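Long-range contact in hyaluronidase (Thermobaculum terrenum, PDB 5DIY), which probably hydrolyses O-linked N-acetylglucosamine from glycoproteins as a family 84 glycoside hydrolase, here with a predicted catalytic residue mutated: residues R5-P17 with M30-Q44. Numbering follows the deposited sequence.
Sequences RYRGIIEGFYGKP and MQANNLNAYIYAPKQ. With NAG (2-acetamido-2-deoxy-beta-D-glucopyranose), chain E.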
loop_
_atom_site.group_PDB
_atom_site.type_symbol
_atom_site.label_atom_id
_atom_site.label_comp_id
_atom_site.label_asym_id
_atom_site.label_seq_id
_atom_site.Cartn_x
_atom_site.Cartn_y
_atom_site.Cartn_z
ATOM N N ARG C 5 3.183 -3.118 22.336
ATOM C CA ARG C 5 2.692 -4.424 22.791
ATOM C C ARG C 5 2.330 -5.325 21.604
ATOM O O ARG C 5 2.699 -6.500 21.581
ATOM C CB ARG C 5 1.471 -4.272 23.716
ATOM C CG ARG C 5 1.203 -5.491 24.589
ATOM C CD ARG C 5 -0.260 -5.610 24.997
ATOM N NE ARG C 5 -0.764 -4.408 25.667
ATOM C CZ ARG C 5 -2.040 -4.191 26.001
ATOM N NH1 ARG C 5 -2.990 -5.096 25.749
ATOM N NH2 ARG C 5 -2.371 -3.048 26.605
ATOM N N TYR C 6 1.600 -4.770 20.636
ATOM C CA TYR C 6 1.236 -5.487 19.414
ATOM C C TYR C 6 2.062 -4.936 18.247
ATOM O O TYR C 6 2.002 -3.738 17.932
ATOM C CB TYR C 6 -0.270 -5.380 19.138
ATOM C CG TYR C 6 -1.143 -5.880 20.283
ATOM C CD1 TYR C 6 -1.004 -7.180 20.775
ATOM C CD2 TYR C 6 -2.115 -5.059 20.869
ATOM C CE1 TYR C 6 -1.796 -7.646 21.823
ATOM C CE2 TYR C 6 -2.913 -5.518 21.914
ATOM C CZ TYR C 6 -2.750 -6.814 22.386
ATOM O OH TYR C 6 -3.531 -7.285 23.422
ATOM N N ARG C 7 2.857 -5.821 17.648
ATOM C CA ARG C 7 3.742 -5.498 16.533
ATOM C C ARG C 7 3.346 -6.425 15.410
ATOM O O ARG C 7 3.894 -7.518 15.294
ATOM C CB ARG C 7 5.197 -5.743 16.940
ATOM C CG ARG C 7 5.696 -4.788 18.009
ATOM C CD ARG C 7 7.152 -5.041 18.348
ATOM N NE ARG C 7 7.408 -6.408 18.806
ATOM C CZ ARG C 7 7.108 -6.893 20.011
ATOM N NH1 ARG C 7 6.500 -6.147 20.933
ATOM N NH2 ARG C 7 7.409 -8.155 20.298
ATOM N N GLY C 8 2.381 -6.001 14.592
ATOM C CA GLY C 8 1.627 -6.945 13.779
ATOM C C GLY C 8 1.499 -6.747 12.285
ATOM O O GLY C 8 1.847 -5.702 11.732
ATOM N N ILE C 9 1.003 -7.800 11.645
ATOM C CA ILE C 9 0.541 -7.759 10.273
ATOM C C ILE C 9 -0.944 -8.071 10.299
ATOM O O ILE C 9 -1.359 -9.043 10.925
ATOM C CB ILE C 9 1.278 -8.790 9.386
ATOM C CG1 ILE C 9 2.744 -8.364 9.217
ATOM C CG2 ILE C 9 0.591 -8.913 8.027
ATOM C CD1 ILE C 9 3.627 -9.390 8.543
ATOM N N ILE C 10 -1.736 -7.248 9.615
ATOM C CA ILE C 10 -3.150 -7.557 9.378
ATOM C C ILE C 10 -3.321 -7.913 7.904
ATOM O O ILE C 10 -3.125 -7.073 7.030
ATOM C CB ILE C 10 -4.126 -6.418 9.808
ATOM C CG1 ILE C 10 -5.571 -6.769 9.405
ATOM C CG2 ILE C 10 -3.740 -5.049 9.233
ATOM C CD1 ILE C 10 -6.624 -6.023 10.193
ATOM N N GLU C 11 -3.677 -9.164 7.620
ATOM C CA GLU C 11 -4.074 -9.526 6.263
ATOM C C GLU C 11 -5.514 -9.048 6.097
ATOM O O GLU C 11 -6.445 -9.819 6.276
ATOM C CB GLU C 11 -3.934 -11.031 6.001
ATOM C CG GLU C 11 -4.235 -11.387 4.546
ATOM C CD GLU C 11 -4.058 -12.855 4.204
ATOM O OE1 GLU C 11 -3.448 -13.620 4.985
ATOM O OE2 GLU C 11 -4.548 -13.253 3.120
ATOM N N GLY C 12 -5.664 -7.761 5.778
ATOM C CA GLY C 12 -6.968 -7.083 5.723
ATOM C C GLY C 12 -7.256 -6.357 4.419
ATOM O O GLY C 12 -8.107 -5.468 4.367
ATOM N N PHE C 13 -6.571 -6.763 3.356
ATOM C CA PHE C 13 -6.657 -6.077 2.064
ATOM C C PHE C 13 -7.745 -6.694 1.190
ATOM O O PHE C 13 -8.239 -7.781 1.486
ATOM C CB PHE C 13 -5.295 -6.078 1.345
ATOM C CG PHE C 13 -4.657 -7.439 1.227
ATOM C CD1 PHE C 13 -5.131 -8.371 0.312
ATOM C CD2 PHE C 13 -3.596 -7.794 2.050
ATOM C CE1 PHE C 13 -4.560 -9.627 0.222
ATOM C CE2 PHE C 13 -3.018 -9.048 1.961
ATOM C CZ PHE C 13 -3.501 -9.965 1.048
ATOM N N TYR C 14 -8.128 -5.963 0.146
ATOM C CA TYR C 14 -8.940 -6.489 -0.951
ATOM C C TYR C 14 -7.986 -7.090 -1.985
ATOM O O TYR C 14 -6.813 -6.707 -2.060
ATOM C CB TYR C 14 -9.773 -5.386 -1.617
ATOM C CG TYR C 14 -10.858 -4.748 -0.758
ATOM C CD1 TYR C 14 -10.558 -3.719 0.135
ATOM C CD2 TYR C 14 -12.198 -5.150 -0.869
ATOM C CE1 TYR C 14 -11.554 -3.123 0.909
ATOM C CE2 TYR C 14 -13.200 -4.560 -0.102
ATOM C CZ TYR C 14 -12.875 -3.551 0.785
ATOM O OH TYR C 14 -13.867 -2.962 1.540
ATOM N N GLY C 15 -8.509 -7.985 -2.814
ATOM C CA GLY C 15 -7.705 -8.743 -3.778
ATOM C C GLY C 15 -7.424 -10.159 -3.328
ATOM O O GLY C 15 -7.942 -10.617 -2.315
ATOM N N LYS C 16 -6.579 -10.842 -4.090
ATOM C CA LYS C 16 -6.282 -12.264 -3.896
ATOM C C LYS C 16 -5.683 -12.520 -2.516
ATOM O O LYS C 16 -4.605 -12.007 -2.221
ATOM C CB LYS C 16 -5.302 -12.740 -4.981
ATOM C CG LYS C 16 -5.040 -14.237 -5.003
ATOM C CD LYS C 16 -3.854 -14.561 -5.897
ATOM C CE LYS C 16 -3.590 -16.053 -5.944
ATOM N NZ LYS C 16 -3.214 -16.598 -4.613
ATOM N N PRO C 17 -6.377 -13.307 -1.657
ATOM C CA PRO C 17 -5.787 -13.618 -0.352
ATOM C C PRO C 17 -4.455 -14.361 -0.458
ATOM O O PRO C 17 -4.198 -15.050 -1.448
ATOM C CB PRO C 17 -6.849 -14.507 0.311
ATOM C CG PRO C 17 -8.128 -14.129 -0.348
ATOM C CD PRO C 17 -7.754 -13.828 -1.766
ATOM N N MET C 30 8.021 -12.976 10.257
ATOM C CA MET C 30 7.569 -12.216 11.429
ATOM C C MET C 30 8.413 -12.509 12.677
ATOM O O MET C 30 8.847 -11.580 13.363
ATOM C CB MET C 30 6.082 -12.481 11.713
ATOM C CG MET C 30 5.146 -11.770 10.751
ATOM S SD MET C 30 3.434 -12.297 10.915
ATOM C CE MET C 30 2.939 -11.375 12.371
ATOM N N GLN C 31 8.665 -13.789 12.956
ATOM C CA GLN C 31 9.489 -14.159 14.116
ATOM C C GLN C 31 10.926 -13.654 13.980
ATOM O O GLN C 31 11.496 -13.173 14.965
ATOM C CB GLN C 31 9.495 -15.669 14.374
ATOM C CG GLN C 31 10.284 -16.049 15.629
ATOM C CD GLN C 31 10.185 -17.520 15.989
ATOM O OE1 GLN C 31 10.090 -18.385 15.116
ATOM N NE2 GLN C 31 10.230 -17.812 17.287
ATOM N N ALA C 32 11.502 -13.759 12.779
ATOM C CA ALA C 32 12.860 -13.228 12.518
ATOM C C ALA C 32 13.010 -11.741 12.837
ATOM O O ALA C 32 14.087 -11.307 13.260
ATOM C CB ALA C 32 13.282 -13.492 11.076
ATOM N N ASN C 33 11.929 -10.980 12.634
ATOM C CA ASN C 33 11.906 -9.531 12.832
ATOM C C ASN C 33 11.112 -9.063 14.068
ATOM O O ASN C 33 10.836 -7.881 14.215
ATOM C CB ASN C 33 11.370 -8.884 11.549
ATOM C CG ASN C 33 12.278 -9.137 10.359
ATOM O OD1 ASN C 33 11.960 -9.928 9.458
ATOM N ND2 ASN C 33 13.437 -8.489 10.366
ATOM N N ASN C 34 10.777 -9.991 14.963
ATOM C CA ASN C 34 10.087 -9.694 16.224
ATOM C C ASN C 34 8.713 -9.017 16.031
ATOM O O ASN C 34 8.342 -8.096 16.771
ATOM C CB ASN C 34 11.006 -8.882 17.161
ATOM C CG ASN C 34 10.552 -8.913 18.614
ATOM O OD1 ASN C 34 9.963 -9.889 19.078
ATOM N ND2 ASN C 34 10.819 -7.832 19.337
ATOM N N LEU C 35 7.978 -9.475 15.015
ATOM C CA LEU C 35 6.565 -9.130 14.865
ATOM C C LEU C 35 5.788 -10.239 15.557
ATOM O O LEU C 35 6.012 -11.410 15.260
ATOM C CB LEU C 35 6.174 -9.029 13.389
ATOM C CG LEU C 35 6.864 -7.917 12.592
ATOM C CD1 LEU C 35 6.573 -8.046 11.106
ATOM C CD2 LEU C 35 6.442 -6.549 13.097
ATOM N N ASN C 36 4.891 -9.876 16.474
ATOM C CA ASN C 36 4.276 -10.851 17.393
ATOM C C ASN C 36 2.751 -10.989 17.294
ATOM O O ASN C 36 2.121 -11.535 18.206
ATOM C CB ASN C 36 4.663 -10.497 18.832
ATOM C CG ASN C 36 3.984 -9.236 19.330
ATOM O OD1 ASN C 36 3.415 -8.469 18.550
ATOM N ND2 ASN C 36 4.041 -9.013 20.630
ATOM N N ALA C 37 2.157 -10.505 16.202
ATOM C CA ALA C 37 0.699 -10.467 16.095
ATOM C C ALA C 37 0.230 -10.529 14.651
ATOM O O ALA C 37 0.729 -9.793 13.806
ATOM C CB ALA C 37 0.174 -9.205 16.763
ATOM N N TYR C 38 -0.739 -11.404 14.380
ATOM C CA TYR C 38 -1.325 -11.545 13.054
ATOM C C TYR C 38 -2.834 -11.523 13.155
ATOM O O TYR C 38 -3.396 -12.226 13.993
ATOM C CB TYR C 38 -0.879 -12.858 12.414
ATOM C CG TYR C 38 -1.626 -13.226 11.155
ATOM C CD1 TYR C 38 -1.309 -12.629 9.932
ATOM C CD2 TYR C 38 -2.639 -14.189 11.177
ATOM C CE1 TYR C 38 -1.986 -12.972 8.773
ATOM C CE2 TYR C 38 -3.329 -14.527 10.022
ATOM C CZ TYR C 38 -2.993 -13.925 8.823
ATOM O OH TYR C 38 -3.669 -14.272 7.679
ATOM N N ILE C 39 -3.483 -10.741 12.290
ATOM C CA ILE C 39 -4.939 -10.748 12.172
ATOM C C ILE C 39 -5.353 -11.330 10.821
ATOM O O ILE C 39 -4.935 -10.841 9.760
ATOM C CB ILE C 39 -5.557 -9.343 12.344
ATOM C CG1 ILE C 39 -5.363 -8.848 13.782
ATOM C CG2 ILE C 39 -7.053 -9.365 12.022
ATOM C CD1 ILE C 39 -5.518 -7.353 13.953
ATOM N N TYR C 40 -6.192 -12.361 10.872
ATOM C CA TYR C 40 -6.805 -12.927 9.677
ATOM C C TYR C 40 -8.050 -12.123 9.327
ATOM O O TYR C 40 -9.033 -12.160 10.068
ATOM C CB TYR C 40 -7.175 -14.394 9.901
ATOM C CG TYR C 40 -7.791 -15.021 8.691
ATOM C CD1 TYR C 40 -6.997 -15.599 7.711
ATOM C CD2 TYR C 40 -9.175 -15.015 8.501
ATOM C CE1 TYR C 40 -7.556 -16.168 6.581
ATOM C CE2 TYR C 40 -9.743 -15.583 7.371
ATOM C CZ TYR C 40 -8.922 -16.161 6.416
ATOM O OH TYR C 40 -9.463 -16.727 5.286
ATOM N N ALA C 41 -8.006 -11.392 8.207
ATOM C CA ALA C 41 -9.156 -10.606 7.748
ATOM C C ALA C 41 -9.193 -10.289 6.239
ATOM O O ALA C 41 -9.516 -9.162 5.865
ATOM C CB ALA C 41 -9.217 -9.305 8.547
ATOM N N PRO C 42 -8.874 -11.269 5.363
ATOM C CA PRO C 42 -8.904 -10.947 3.934
ATOM C C PRO C 42 -10.318 -10.635 3.459
ATOM O O PRO C 42 -11.235 -11.424 3.701
ATOM C CB PRO C 42 -8.359 -12.216 3.266
ATOM C CG PRO C 42 -8.624 -13.303 4.242
ATOM C CD PRO C 42 -8.485 -12.672 5.597
ATOM N N LYS C 43 -10.481 -9.481 2.810
ATOM C CA LYS C 43 -11.800 -9.002 2.377
ATOM C C LYS C 43 -12.483 -9.934 1.375
ATOM O O LYS C 43 -13.706 -10.021 1.380
ATOM C CB LYS C 43 -11.714 -7.586 1.779
ATOM C CG LYS C 43 -11.535 -6.456 2.787
ATOM C CD LYS C 43 -12.839 -6.102 3.501
ATOM C CE LYS C 43 -12.743 -4.783 4.256
ATOM N NZ LYS C 43 -11.698 -4.781 5.324
ATOM N N GLN C 44 -11.704 -10.617 0.529
ATOM C CA GLN C 44 -12.260 -11.507 -0.509
ATOM C C GLN C 44 -12.561 -12.938 -0.050
ATOM O O GLN C 44 -13.087 -13.723 -0.839
ATOM C CB GLN C 44 -11.349 -11.557 -1.746
ATOM C CG GLN C 44 -11.087 -10.207 -2.383
ATOM C CD GLN C 44 -12.342 -9.515 -2.898
ATOM O OE1 GLN C 44 -13.195 -10.131 -3.539
ATOM N NE2 GLN C 44 -12.450 -8.223 -2.631
HETATM C C1 NAG E . -10.005 0.318 3.485
HETATM C C2 NAG E . -10.144 -1.057 4.168
HETATM C C3 NAG E . -8.987 -2.020 3.886
HETATM C C4 NAG E . -8.313 -1.670 2.570
HETATM C C5 NAG E . -7.723 -0.274 2.688
HETATM C C6 NAG E . -7.020 0.192 1.403
HETATM C C7 NAG E . -9.555 -0.329 6.459
HETATM C C8 NAG E . -10.017 -0.325 7.889
HETATM N N2 NAG E . -10.387 -0.920 5.600
HETATM O O3 NAG E . -9.496 -3.358 3.851
HETATM O O4 NAG E . -7.248 -2.583 2.303
HETATM O O5 NAG E . -8.675 0.704 3.119
HETATM O O6 NAG E . -7.872 0.092 0.259
HETATM O O7 NAG E . -8.497 0.187 6.122
HETATM O O HOH W 1 -8.891 -10.230 0.258
#
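I9 and E11 pair in parallel with Y38 and Y40, the axes of strands 6-11 and 37-40 running 4.7 Å apart at 25°, the first two strands of an eight-stranded TIM barrel. Helix 20-32 makes the beta-alpha-beta crossover, and the backbone bonds alternate: I9 N gives to A37 O, I9 O takes I39 N, and E11 N gives to I39 O. At the N-terminal end N36 grips the opposite backbone with both amide atoms, ND2 giving a nearly straight bond to R5 O (3.0 Å) while OD1 accepts R7 N. Its amide lies over one face of the R7 guanidinium, offset toward the rim, the planes 30° apart; R7 NE meets N34 O in plane at 2.8 Å, and NH1 bonds to F4 O. On the helix-facing side I9 CD1 packs against M30 CG, and Y38 OH donates to E11 OE1, itself salt-bridged to R23. The C-terminal ends carry the sugar site. Its CG anti to the carbonyl carbon (chi1 -75°), K43 lays that atom 3.6 Å above the Y14 ring centroid in a CH-pi contact; its ammonium pairs with D119, and Y14 OH with ND2 of the engineered N120. With an alanine here instead of Y14, the lysine's methylenes would probably lose their aromatic floor and N120 its hydroxyl partner. NAG O3 donates to G12 O at 2.6 Å and accepts from K43 NZ at 3.0 Å.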